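Nonsense-mediated mRNA decay protein 2 (Saccharomyces cerevisiae, PDB 4LUN) takes part in nonsense-mediated decay of mRNAs that carry premature stop codons and interacts through its C-terminus with NAM7/UPF1, the present chain being its N-terminal MIF4G part. Local coordinates at residues A[115-120]-A[170-175]; A[54-59]-A[94-99]; A[266-269]-A[273-276]; A[211-214]-A[220-223]. All blocks are in the same frame, centred on the assembly; numbering follows the deposited sequence. Where two conformers were deposited one is given.

Contact 1: A[115-120]-A[170-175]; sequences AFLQAF and NFLQKK
N170 N donates to a water 3.0 Å away, and the same water, 3.0 Å from Q118 OE1, can donate to that amide oxygen, although its proton may be shared with other acceptors. This water joins the segments at their exposed side. Below it, L117 O lies at the edge of the F171 ring, near the ring plane, 3.9 Å from F171 CE2. The hydrogen bond to L117 O comes from F120 N of the same turn (N to O 3.0 Å), and the aromatic carbon merely lies beside it. F171 reaches this place because its CG lies between the backbone N and the carbonyl carbon (chi1 83°), and the far end of the ring then also meets the backbone and CB of F120, with F171 CZ 3.8 Å from F120 CB. One face of the same ring is backed by its neighbour, since L172 CG lies 3.4 Å above the F171 ring plane, displaced toward the rim. Deeper in, L117 and L172 cross at about a right angle, and one methyl from each makes the closest approach, L117 CD1 to L172 CD1 at 3.8 Å. I186 of helix 182-190 touches L117 and F120, and E121 OE1 accepts from F171 N. No direct hydrogen bond joins segments 115-120 and 170-175, so their mutual attachment is mainly apolar, with a water-mediated polar link where Q118 and N170 face solvent.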
loop_
_atom_site.group_PDB
_atom_site.type_symbol
_atom_site.label_atom_id
_atom_site.label_comp_id
_atom_site.label_asym_id
_atom_site.label_seq_id
_atom_site.Cartn_x
_atom_site.Cartn_y
_atom_site.Cartn_z
ATOM N N ALA A 115 -4.675 -13.050 5.453
ATOM C CA ALA A 115 -5.858 -12.238 5.715
ATOM C C ALA A 115 -5.598 -10.784 5.352
ATOM O O ALA A 115 -6.474 -10.099 4.810
ATOM C CB ALA A 115 -6.269 -12.355 7.174
ATOM N N PHE A 116 -4.397 -10.298 5.665
ATOM C CA PHE A 116 -4.071 -8.906 5.366
ATOM C C PHE A 116 -4.096 -8.618 3.856
ATOM O O PHE A 116 -4.526 -7.547 3.435
ATOM C CB PHE A 116 -2.719 -8.507 5.974
ATOM C CG PHE A 116 -2.441 -7.026 5.902
ATOM C CD1 PHE A 116 -2.863 -6.173 6.911
ATOM C CD2 PHE A 116 -1.790 -6.485 4.806
ATOM C CE1 PHE A 116 -2.626 -4.796 6.830
ATOM C CE2 PHE A 116 -1.541 -5.124 4.725
ATOM C CZ PHE A 116 -1.962 -4.277 5.733
ATOM N N LEU A 117 -3.665 -9.579 3.045
ATOM C CA LEU A 117 -3.596 -9.396 1.594
ATOM C C LEU A 117 -4.971 -9.211 0.955
ATOM O O LEU A 117 -5.080 -8.714 -0.176
ATOM C CB LEU A 117 -2.857 -10.572 0.943
ATOM C CG LEU A 117 -1.342 -10.609 1.161
ATOM C CD1 LEU A 117 -0.762 -11.975 0.751
ATOM C CD2 LEU A 117 -0.683 -9.482 0.349
ATOM N N GLN A 118 -6.018 -9.625 1.671
ATOM C CA GLN A 118 -7.380 -9.449 1.170
ATOM C C GLN A 118 -7.687 -7.965 0.987
ATOM O O GLN A 118 -8.550 -7.594 0.188
ATOM C CB GLN A 118 -8.389 -10.099 2.119
ATOM C CG GLN A 118 -9.839 -10.034 1.660
ATOM C CD GLN A 118 -10.074 -10.703 0.315
ATOM O OE1 GLN A 118 -9.514 -11.759 0.026
ATOM N NE2 GLN A 118 -10.914 -10.086 -0.515
ATOM N N ALA A 119 -6.943 -7.110 1.690
ATOM C CA ALA A 119 -7.146 -5.658 1.599
ATOM C C ALA A 119 -6.832 -5.095 0.213
ATOM O O ALA A 119 -7.226 -3.969 -0.138
ATOM C CB ALA A 119 -6.306 -4.951 2.647
ATOM N N PHE A 120 -6.118 -5.889 -0.586
ATOM C CA PHE A 120 -5.662 -5.459 -1.888
ATOM C C PHE A 120 -6.482 -6.027 -3.042
ATOM O O PHE A 120 -6.250 -5.683 -4.193
ATOM C CB PHE A 120 -4.172 -5.819 -2.054
ATOM C CG PHE A 120 -3.297 -5.163 -1.029
ATOM C CD1 PHE A 120 -3.354 -3.786 -0.850
ATOM C CD2 PHE A 120 -2.454 -5.909 -0.234
ATOM C CE1 PHE A 120 -2.575 -3.159 0.104
ATOM C CE2 PHE A 120 -1.667 -5.300 0.738
ATOM C CZ PHE A 120 -1.728 -3.915 0.903
ATOM N N ASN A 170 -8.217 -14.061 -4.097
ATOM C CA ASN A 170 -8.376 -14.574 -5.457
ATOM C C ASN A 170 -7.314 -14.082 -6.434
ATOM O O ASN A 170 -6.820 -14.852 -7.261
ATOM C CB ASN A 170 -9.763 -14.233 -6.014
ATOM C CG ASN A 170 -10.869 -15.033 -5.360
ATOM O OD1 ASN A 170 -10.726 -15.518 -4.240
ATOM N ND2 ASN A 170 -11.990 -15.169 -6.063
ATOM N N PHE A 171 -6.950 -12.807 -6.342
ATOM C CA PHE A 171 -6.055 -12.223 -7.340
ATOM C C PHE A 171 -4.626 -12.747 -7.249
ATOM O O PHE A 171 -3.833 -12.542 -8.155
ATOM C CB PHE A 171 -6.095 -10.685 -7.304
ATOM C CG PHE A 171 -5.207 -10.053 -6.257
ATOM C CD1 PHE A 171 -3.949 -9.577 -6.600
ATOM C CD2 PHE A 171 -5.663 -9.857 -4.963
ATOM C CE1 PHE A 171 -3.145 -8.969 -5.656
ATOM C CE2 PHE A 171 -4.859 -9.256 -4.012
ATOM C CZ PHE A 171 -3.599 -8.812 -4.359
ATOM N N LEU A 172 -4.316 -13.433 -6.153
ATOM C CA LEU A 172 -2.968 -13.962 -5.951
ATOM C C LEU A 172 -2.938 -15.480 -6.083
ATOM O O LEU A 172 -1.907 -16.097 -5.831
ATOM C CB LEU A 172 -2.450 -13.577 -4.564
ATOM C CG LEU A 172 -2.229 -12.081 -4.341
ATOM C CD1 LEU A 172 -2.011 -11.796 -2.877
ATOM C CD2 LEU A 172 -1.022 -11.621 -5.149
ATOM N N GLN A 173 -4.066 -16.078 -6.455
ATOM C CA GLN A 173 -4.166 -17.542 -6.485
ATOM C C GLN A 173 -3.697 -18.138 -7.802
ATOM O O GLN A 173 -3.592 -17.437 -8.812
ATOM C CB GLN A 173 -5.604 -17.991 -6.217
ATOM C CG GLN A 173 -6.054 -17.856 -4.765
ATOM C CD GLN A 173 -7.502 -18.258 -4.567
ATOM O OE1 GLN A 173 -8.137 -18.802 -5.474
ATOM N NE2 GLN A 173 -8.037 -17.985 -3.380
ATOM N N LYS A 174 -3.420 -19.444 -7.767
ATOM C CA LYS A 174 -3.120 -20.234 -8.965
ATOM C C LYS A 174 -1.775 -19.893 -9.616
ATOM O O LYS A 174 -1.546 -20.214 -10.788
ATOM C CB LYS A 174 -4.254 -20.125 -9.995
ATOM C CG LYS A 174 -5.623 -20.581 -9.489
ATOM C CD LYS A 174 -5.589 -22.034 -9.032
ATOM C CE LYS A 174 -6.994 -22.604 -8.865
ATOM N NZ LYS A 174 -7.793 -21.889 -7.825
ATOM N N LYS A 175 -0.880 -19.259 -8.862
ATOM C CA LYS A 175 0.445 -18.961 -9.389
ATOM C C LYS A 175 1.266 -20.238 -9.546
ATOM O O LYS A 175 1.350 -21.047 -8.619
ATOM C CB LYS A 175 1.178 -17.965 -8.489
ATOM C CG LYS A 175 0.471 -16.622 -8.361
ATOM C CD LYS A 175 1.334 -15.600 -7.629
ATOM C CE LYS A 175 0.729 -14.207 -7.732
ATOM N NZ LYS A 175 0.609 -13.776 -9.158
HETATM O O HOH W 1 -10.406 -12.717 -2.629
#

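Contact 2: A[54-59]-A[94-99]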
loop_
_atom_site.group_PDB
_atom_site.type_symbol
_atom_site.label_atom_id
_atom_site.label_comp_id
_atom_site.label_asym_id
_atom_site.label_seq_id
_atom_site.Cartn_x
_atom_site.Cartn_y
_atom_site.Cartn_z
ATOM N N SER A 54 5.931 -0.706 23.652
ATOM C CA SER A 54 6.766 -1.179 24.756
ATOM C C SER A 54 6.004 -2.011 25.789
ATOM O O SER A 54 6.510 -3.022 26.281
ATOM C CB SER A 54 7.477 -0.007 25.437
ATOM O OG SER A 54 8.886 -0.136 25.332
ATOM N N SER A 55 4.789 -1.586 26.112
ATOM C CA SER A 55 3.965 -2.305 27.077
ATOM C C SER A 55 3.595 -3.687 26.550
ATOM O O SER A 55 3.645 -4.674 27.284
ATOM C CB SER A 55 2.702 -1.506 27.407
ATOM O OG SER A 55 1.765 -2.299 28.119
ATOM N N LEU A 56 3.230 -3.749 25.272
ATOM C CA LEU A 56 2.873 -5.012 24.634
ATOM C C LEU A 56 4.072 -5.947 24.519
ATOM O O LEU A 56 3.928 -7.168 24.615
ATOM C CB LEU A 56 2.271 -4.757 23.250
ATOM C CG LEU A 56 0.840 -4.220 23.222
ATOM C CD1 LEU A 56 0.570 -3.458 21.930
ATOM C CD2 LEU A 56 -0.152 -5.359 23.379
ATOM N N LEU A 57 5.255 -5.378 24.306
ATOM C CA LEU A 57 6.462 -6.190 24.198
ATOM C C LEU A 57 6.798 -6.846 25.532
ATOM O O LEU A 57 7.345 -7.946 25.566
ATOM C CB LEU A 57 7.647 -5.362 23.691
ATOM C CG LEU A 57 7.617 -4.994 22.204
ATOM C CD1 LEU A 57 8.884 -4.252 21.798
ATOM C CD2 LEU A 57 7.425 -6.235 21.345
ATOM N N LYS A 58 6.466 -6.163 26.626
ATOM C CA LYS A 58 6.678 -6.710 27.964
ATOM C C LYS A 58 5.815 -7.950 28.171
ATOM O O LYS A 58 6.288 -8.963 28.689
ATOM C CB LYS A 58 6.364 -5.659 29.030
ATOM C CG LYS A 58 6.851 -6.015 30.428
ATOM C CD LYS A 58 6.572 -4.887 31.411
ATOM C CE LYS A 58 5.079 -4.617 31.527
ATOM N NZ LYS A 58 4.712 -3.218 31.153
ATOM N N ASP A 59 4.553 -7.863 27.759
ATOM C CA ASP A 59 3.627 -8.991 27.835
ATOM C C ASP A 59 4.120 -10.182 27.028
ATOM O O ASP A 59 4.005 -11.327 27.463
ATOM C CB ASP A 59 2.237 -8.592 27.332
ATOM C CG ASP A 59 1.539 -7.601 28.248
ATOM O OD1 ASP A 59 1.160 -7.990 29.373
ATOM O OD2 ASP A 59 1.352 -6.437 27.833
ATOM N N VAL A 94 4.890 -1.780 13.410
ATOM C CA VAL A 94 6.012 -2.593 12.945
ATOM C C VAL A 94 6.723 -3.306 14.105
ATOM O O VAL A 94 7.039 -4.488 14.011
ATOM C CB VAL A 94 7.034 -1.758 12.141
ATOM C CG1 VAL A 94 8.302 -2.566 11.889
ATOM C CG2 VAL A 94 6.418 -1.278 10.829
ATOM N N GLU A 95 6.970 -2.586 15.196
ATOM C CA GLU A 95 7.641 -3.178 16.352
ATOM C C GLU A 95 6.796 -4.265 17.011
ATOM O O GLU A 95 7.309 -5.309 17.404
ATOM C CB GLU A 95 7.993 -2.104 17.382
ATOM C CG GLU A 95 9.063 -1.126 16.926
ATOM C CD GLU A 95 10.474 -1.661 17.096
ATOM O OE1 GLU A 95 10.648 -2.778 17.639
ATOM O OE2 GLU A 95 11.418 -0.949 16.695
ATOM N N ILE A 96 5.500 -4.003 17.133
ATOM C CA ILE A 96 4.559 -4.956 17.711
ATOM C C ILE A 96 4.417 -6.221 16.863
ATOM O O ILE A 96 4.464 -7.333 17.384
ATOM C CB ILE A 96 3.183 -4.300 17.903
ATOM C CG1 ILE A 96 3.288 -3.165 18.923
ATOM C CG2 ILE A 96 2.146 -5.326 18.331
ATOM C CD1 ILE A 96 2.125 -2.188 18.873
ATOM N N ILE A 97 4.248 -6.059 15.559
ATOM C CA ILE A 97 4.136 -7.220 14.681
ATOM C C ILE A 97 5.440 -8.011 14.663
ATOM O O ILE A 97 5.413 -9.233 14.636
ATOM C CB ILE A 97 3.726 -6.835 13.241
ATOM C CG1 ILE A 97 2.349 -6.166 13.242
ATOM C CG2 ILE A 97 3.700 -8.063 12.331
ATOM C CD1 ILE A 97 1.265 -7.024 13.846
ATOM N N SER A 98 6.575 -7.316 14.687
ATOM C CA SER A 98 7.878 -7.983 14.723
ATOM C C SER A 98 8.027 -8.837 15.981
ATOM O O SER A 98 8.532 -9.955 15.911
ATOM C CB SER A 98 9.026 -6.977 14.633
ATOM O OG SER A 98 9.060 -6.361 13.357
ATOM N N GLY A 99 7.588 -8.306 17.119
ATOM C CA GLY A 99 7.621 -9.047 18.372
ATOM C C GLY A 99 6.787 -10.310 18.309
ATOM O O GLY A 99 7.227 -11.385 18.718
#
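L56 and I96 turn their chains the same way: in each, the gamma carbon (CG1 in I96) stands beside the backbone N and opposite the carbonyl carbon, with chi1 -75° for L56 and -64° for I96. From these settings the two delta methyls reach across between the helices, L56 CD1 lying 3.7 Å from I96 CD1. I96 CG1 is a second, slightly more distant neighbour of the same leucine methyl. L57, one residue on, works differently. Its CB does not head straight for helix 87-104, but the end of the side chain comes nearer, bringing L57 CD2 to 4.1 Å from G99 CA and 4.0 Å from E95 O. G99 presents bare backbone here, and the evidence for close helix approach is the L57 CA to G99 CA distance of 6.6 Å. A polar bond beside this surface stays within one helix: S98 OG donates to V94 O at 2.8 Å, tilted 33° out of the carbonyl plane, on the face away from the S98 N-H that also binds V94 O. The carboxylate of E95 is paired with R5, and F40 of helix 34-44 touches L56, extending the apolar layer. Short axes 9.6 Å apart and only 7° from parallel describe side-by-side packing of non-consecutive helices, consistent with the stacked helical layers of a HEAT-repeat MIF4G domain.

Contact 3: A[266-269]-A[273-276]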
loop_
_atom_site.group_PDB
_atom_site.type_symbol
_atom_site.label_atom_id
_atom_site.label_comp_id
_atom_site.label_asym_id
_atom_site.label_seq_id
_atom_site.Cartn_x
_atom_site.Cartn_y
_atom_site.Cartn_z
ATOM N N LYS A 266 -15.785 30.096 -28.022
ATOM C CA LYS A 266 -16.287 30.622 -29.285
ATOM C C LYS A 266 -17.788 30.848 -29.209
ATOM O O LYS A 266 -18.304 31.838 -29.733
ATOM C CB LYS A 266 -15.967 29.659 -30.422
ATOM C CG LYS A 266 -14.488 29.509 -30.736
ATOM C CD LYS A 266 -14.350 28.607 -31.956
ATOM C CE LYS A 266 -13.072 27.801 -31.964
ATOM N NZ LYS A 266 -13.102 26.795 -33.074
ATOM N N CYS A 267 -18.482 29.925 -28.552
ATOM C CA CYS A 267 -19.930 30.042 -28.387
ATOM C C CYS A 267 -20.302 31.268 -27.582
ATOM O O CYS A 267 -21.236 31.995 -27.928
ATOM C CB CYS A 267 -20.493 28.816 -27.683
ATOM S SG CYS A 267 -20.792 27.421 -28.761
ATOM N N GLN A 268 -19.574 31.491 -26.495
ATOM C CA GLN A 268 -19.881 32.608 -25.601
ATOM C C GLN A 268 -19.641 33.941 -26.320
ATOM O O GLN A 268 -20.370 34.910 -26.107
ATOM C CB GLN A 268 -19.051 32.500 -24.320
ATOM C CG GLN A 268 -19.554 33.366 -23.186
ATOM C CD GLN A 268 -18.968 32.959 -21.849
ATOM O OE1 GLN A 268 -18.191 32.010 -21.765
ATOM N NE2 GLN A 268 -19.342 33.674 -20.796
ATOM N N ILE A 269 -18.627 33.985 -27.179
ATOM C CA ILE A 269 -18.381 35.166 -28.009
ATOM C C ILE A 269 -19.563 35.436 -28.943
ATOM O O ILE A 269 -19.974 36.587 -29.139
ATOM C CB ILE A 269 -17.092 34.998 -28.839
ATOM C CG1 ILE A 269 -15.867 35.196 -27.947
ATOM C CG2 ILE A 269 -17.058 35.973 -30.023
ATOM C CD1 ILE A 269 -14.559 34.869 -28.638
ATOM N N LYS A 273 -24.108 33.623 -23.926
ATOM C CA LYS A 273 -24.595 32.648 -22.952
ATOM C C LYS A 273 -23.476 32.099 -22.071
ATOM O O LYS A 273 -22.403 31.756 -22.568
ATOM C CB LYS A 273 -25.269 31.478 -23.675
ATOM C CG LYS A 273 -26.549 31.840 -24.405
ATOM C CD LYS A 273 -27.702 31.958 -23.426
ATOM C CE LYS A 273 -28.975 32.394 -24.124
ATOM N NZ LYS A 273 -30.129 32.397 -23.174
ATOM N N LEU A 274 -23.732 31.986 -20.770
ATOM C CA LEU A 274 -22.742 31.427 -19.855
ATOM C C LEU A 274 -22.534 29.939 -20.089
ATOM O O LEU A 274 -21.422 29.436 -19.962
ATOM C CB LEU A 274 -23.158 31.635 -18.400
ATOM C CG LEU A 274 -23.298 33.070 -17.917
ATOM C CD1 LEU A 274 -23.557 33.057 -16.415
ATOM C CD2 LEU A 274 -22.049 33.873 -18.245
ATOM N N ARG A 275 -23.611 29.233 -20.410
ATOM C CA ARG A 275 -23.551 27.780 -20.517
ATOM C C ARG A 275 -23.928 27.315 -21.917
ATOM O O ARG A 275 -24.677 27.977 -22.626
ATOM C CB ARG A 275 -24.483 27.114 -19.499
ATOM C CG ARG A 275 -24.184 27.450 -18.045
ATOM C CD ARG A 275 -22.766 27.095 -17.637
ATOM N NE ARG A 275 -22.572 25.656 -17.446
ATOM C CZ ARG A 275 -21.487 25.119 -16.895
ATOM N NH1 ARG A 275 -20.503 25.895 -16.465
ATOM N NH2 ARG A 275 -21.392 23.806 -16.756
ATOM N N ASP A 276 -23.403 26.155 -22.290
ATOM C CA ASP A 276 -23.671 25.527 -23.573
ATOM C C ASP A 276 -23.234 24.078 -23.411
ATOM O O ASP A 276 -22.686 23.711 -22.370
ATOM C CB ASP A 276 -22.875 26.210 -24.689
ATOM C CG ASP A 276 -21.398 26.353 -24.350
ATOM O OD1 ASP A 276 -20.733 25.318 -24.202
ATOM O OD2 ASP A 276 -20.902 27.500 -24.255
#
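This is a surface contact at the far end of a helical hairpin, where the last turns of helix 231-271 meet the short connection that leads into helix 277-303. The segments meet by van der Waals contacts, without a hydrogen bond between them. Q268 does most of the touching: with CG anti to the backbone N (chi1 -164°) and the chain extended beyond it, the side chain passes K273 and runs on to L274. Q268 CG sits 3.3 Å from K273 O, and the amide end reaches the leucine branch, Q268 NE2 lying 3.7 Å from L274 CD2 as the two side chains meet at a slant. C267 and D276 form a second point, where C267 CB is 3.7 Å from D276 OD2. The aspartate has its CG between the backbone N and the carbonyl carbon (chi1 50°), and its two oxygens divide their work. OD1 accepts from V279 N in the first turn of the next helix, whereas OD2 accepts from H264 ND1 on the preceding one, so the carboxylate is bound to both arms and its rotation is restrained. T271 OG1 adds a link from the end of helix 231-271, bonding to C267 O and K273 N. Together these features describe a short interhelical connection with an aspartate N-cap starting the second helix of a long helical hairpin.

Contact 4: A[211-214]-A[220-223]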
loop_
_atom_site.group_PDB
_atom_site.type_symbol
_atom_site.label_atom_id
_atom_site.label_comp_id
_atom_site.label_asym_id
_atom_site.label_seq_id
_atom_site.Cartn_x
_atom_site.Cartn_y
_atom_site.Cartn_z
ATOM N N PHE A 211 8.748 5.349 -0.644
ATOM C CA PHE A 211 9.664 4.219 -0.770
ATOM C C PHE A 211 10.641 4.376 -1.925
ATOM O O PHE A 211 10.915 3.430 -2.661
ATOM C CB PHE A 211 8.873 2.909 -0.867
ATOM C CG PHE A 211 7.980 2.668 0.320
ATOM C CD1 PHE A 211 8.516 2.263 1.532
ATOM C CD2 PHE A 211 6.613 2.879 0.237
ATOM C CE1 PHE A 211 7.697 2.042 2.638
ATOM C CE2 PHE A 211 5.791 2.670 1.326
ATOM C CZ PHE A 211 6.326 2.254 2.536
ATOM N N ALA A 212 11.171 5.592 -2.061
ATOM C CA ALA A 212 12.066 5.959 -3.168
ATOM C C ALA A 212 13.256 5.033 -3.442
ATOM O O ALA A 212 13.586 4.801 -4.612
ATOM C CB ALA A 212 12.545 7.406 -3.011
ATOM N N PRO A 213 13.912 4.508 -2.388
ATOM C CA PRO A 213 15.047 3.638 -2.718
ATOM C C PRO A 213 14.676 2.424 -3.562
ATOM O O PRO A 213 15.553 1.875 -4.214
ATOM C CB PRO A 213 15.558 3.188 -1.346
ATOM C CG PRO A 213 15.130 4.269 -0.416
ATOM C CD PRO A 213 13.818 4.754 -0.934
ATOM N N LEU A 214 13.407 2.022 -3.576
ATOM C CA LEU A 214 13.005 0.911 -4.432
ATOM C C LEU A 214 12.997 1.311 -5.896
ATOM O O LEU A 214 12.929 0.457 -6.763
ATOM C CB LEU A 214 11.621 0.366 -4.016
ATOM C CG LEU A 214 11.502 -0.175 -2.590
ATOM C CD1 LEU A 214 10.095 -0.683 -2.311
ATOM C CD2 LEU A 214 12.501 -1.314 -2.365
ATOM N N ASN A 220 21.283 1.856 -2.900
ATOM C CA ASN A 220 21.395 0.489 -2.408
ATOM C C ASN A 220 21.055 0.325 -0.923
ATOM O O ASN A 220 21.213 -0.756 -0.366
ATOM C CB ASN A 220 22.807 -0.045 -2.649
ATOM C CG ASN A 220 23.193 -0.047 -4.109
ATOM O OD1 ASN A 220 22.339 0.000 -4.992
ATOM N ND2 ASN A 220 24.494 -0.106 -4.372
ATOM N N SER A 221 20.563 1.392 -0.300
ATOM C CA SER A 221 20.333 1.411 1.142
ATOM C C SER A 221 19.425 0.292 1.667
ATOM O O SER A 221 19.581 -0.145 2.805
ATOM C CB SER A 221 19.783 2.771 1.567
ATOM O OG SER A 221 18.595 3.073 0.857
ATOM N N TRP A 222 18.494 -0.183 0.837
ATOM C CA TRP A 222 17.557 -1.222 1.275
ATOM C C TRP A 222 17.829 -2.607 0.681
ATOM O O TRP A 222 17.050 -3.536 0.902
ATOM C CB TRP A 222 16.098 -0.807 0.992
ATOM C CG TRP A 222 15.602 0.298 1.865
ATOM C CD1 TRP A 222 16.220 0.815 2.964
ATOM C CD2 TRP A 222 14.374 1.033 1.708
ATOM N NE1 TRP A 222 15.456 1.827 3.505
ATOM C CE2 TRP A 222 14.322 1.982 2.752
ATOM C CE3 TRP A 222 13.321 0.980 0.790
ATOM C CZ2 TRP A 222 13.249 2.872 2.902
ATOM C CZ3 TRP A 222 12.256 1.874 0.939
ATOM C CH2 TRP A 222 12.236 2.805 1.989
ATOM N N ASP A 223 18.944 -2.762 -0.033
ATOM C CA ASP A 223 19.268 -4.046 -0.650
ATOM C C ASP A 223 19.272 -5.224 0.329
ATOM O O ASP A 223 18.864 -6.324 -0.033
ATOM C CB ASP A 223 20.626 -3.986 -1.362
ATOM C CG ASP A 223 20.575 -3.212 -2.664
ATOM O OD1 ASP A 223 19.469 -2.794 -3.096
ATOM O OD2 ASP A 223 21.656 -3.042 -3.278
#
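P213 packs broadly on the indole face of W222, whereas S221 touches the same proline with its hydroxyl only, a small contact beside that face. The proline ring lies over one face of the indole: P213 CG stands 3.7 Å from the centroid of the W222 six-membered ring and only 3° off the ring normal, a CH-pi contact almost directly above the centre. P213 CD adds a contact of 3.8 Å with W222 CZ3. Two more side chains meet the rim of the indole, each crossing it at about a right angle. F211 CD1 is 3.8 Å from W222 CH2, with that indole carbon near the plane of the phenyl ring, and L214 CD2 lies 4.0 Å from W222 CE3, close to the indole plane. W222 is therefore touched over a face and along its benzo edge by three residues of segment 211-214. Toward the exposed N220, the packing thins: S221 OG comes within 3.8 Å of P213 CB, but its hydrogen bond goes to D219 OD1. The polar edge of W222 is also engaged, its NE1 bonding to D3 OD1 near the N terminus, and L152 of helix 130-152 touches both F211 and W222. W222 sits in a type I beta turn from N220 to D223, closed by D223 N to N220 O at 3.0 Å. The result is a proline-tryptophan CH-pi contact that folds one part of an interhelical loop back onto another.

In the fold
From the N terminus, contact 2 comes first, closing a 34-residue excursion between helices 52-60 and 87-104. Helix 106-116 follows directly, and contact 1 then ties its end to the loop before helix 182-190, spanning 49 residues. Contact 4 is a short closure within the loop between helices 201-210 and 231-271. Contact 3 closes the turn between helices 231-271 and 277-303. The four run in series, none nested or crossed. Contacts 1, 2 and 4 all belong to the MIF4G domain, their centres 25 to 27 Å apart. Contact 3 lies far out, with its centre about 64 Å from that of contact 2, on the opposite side of the chain's centre.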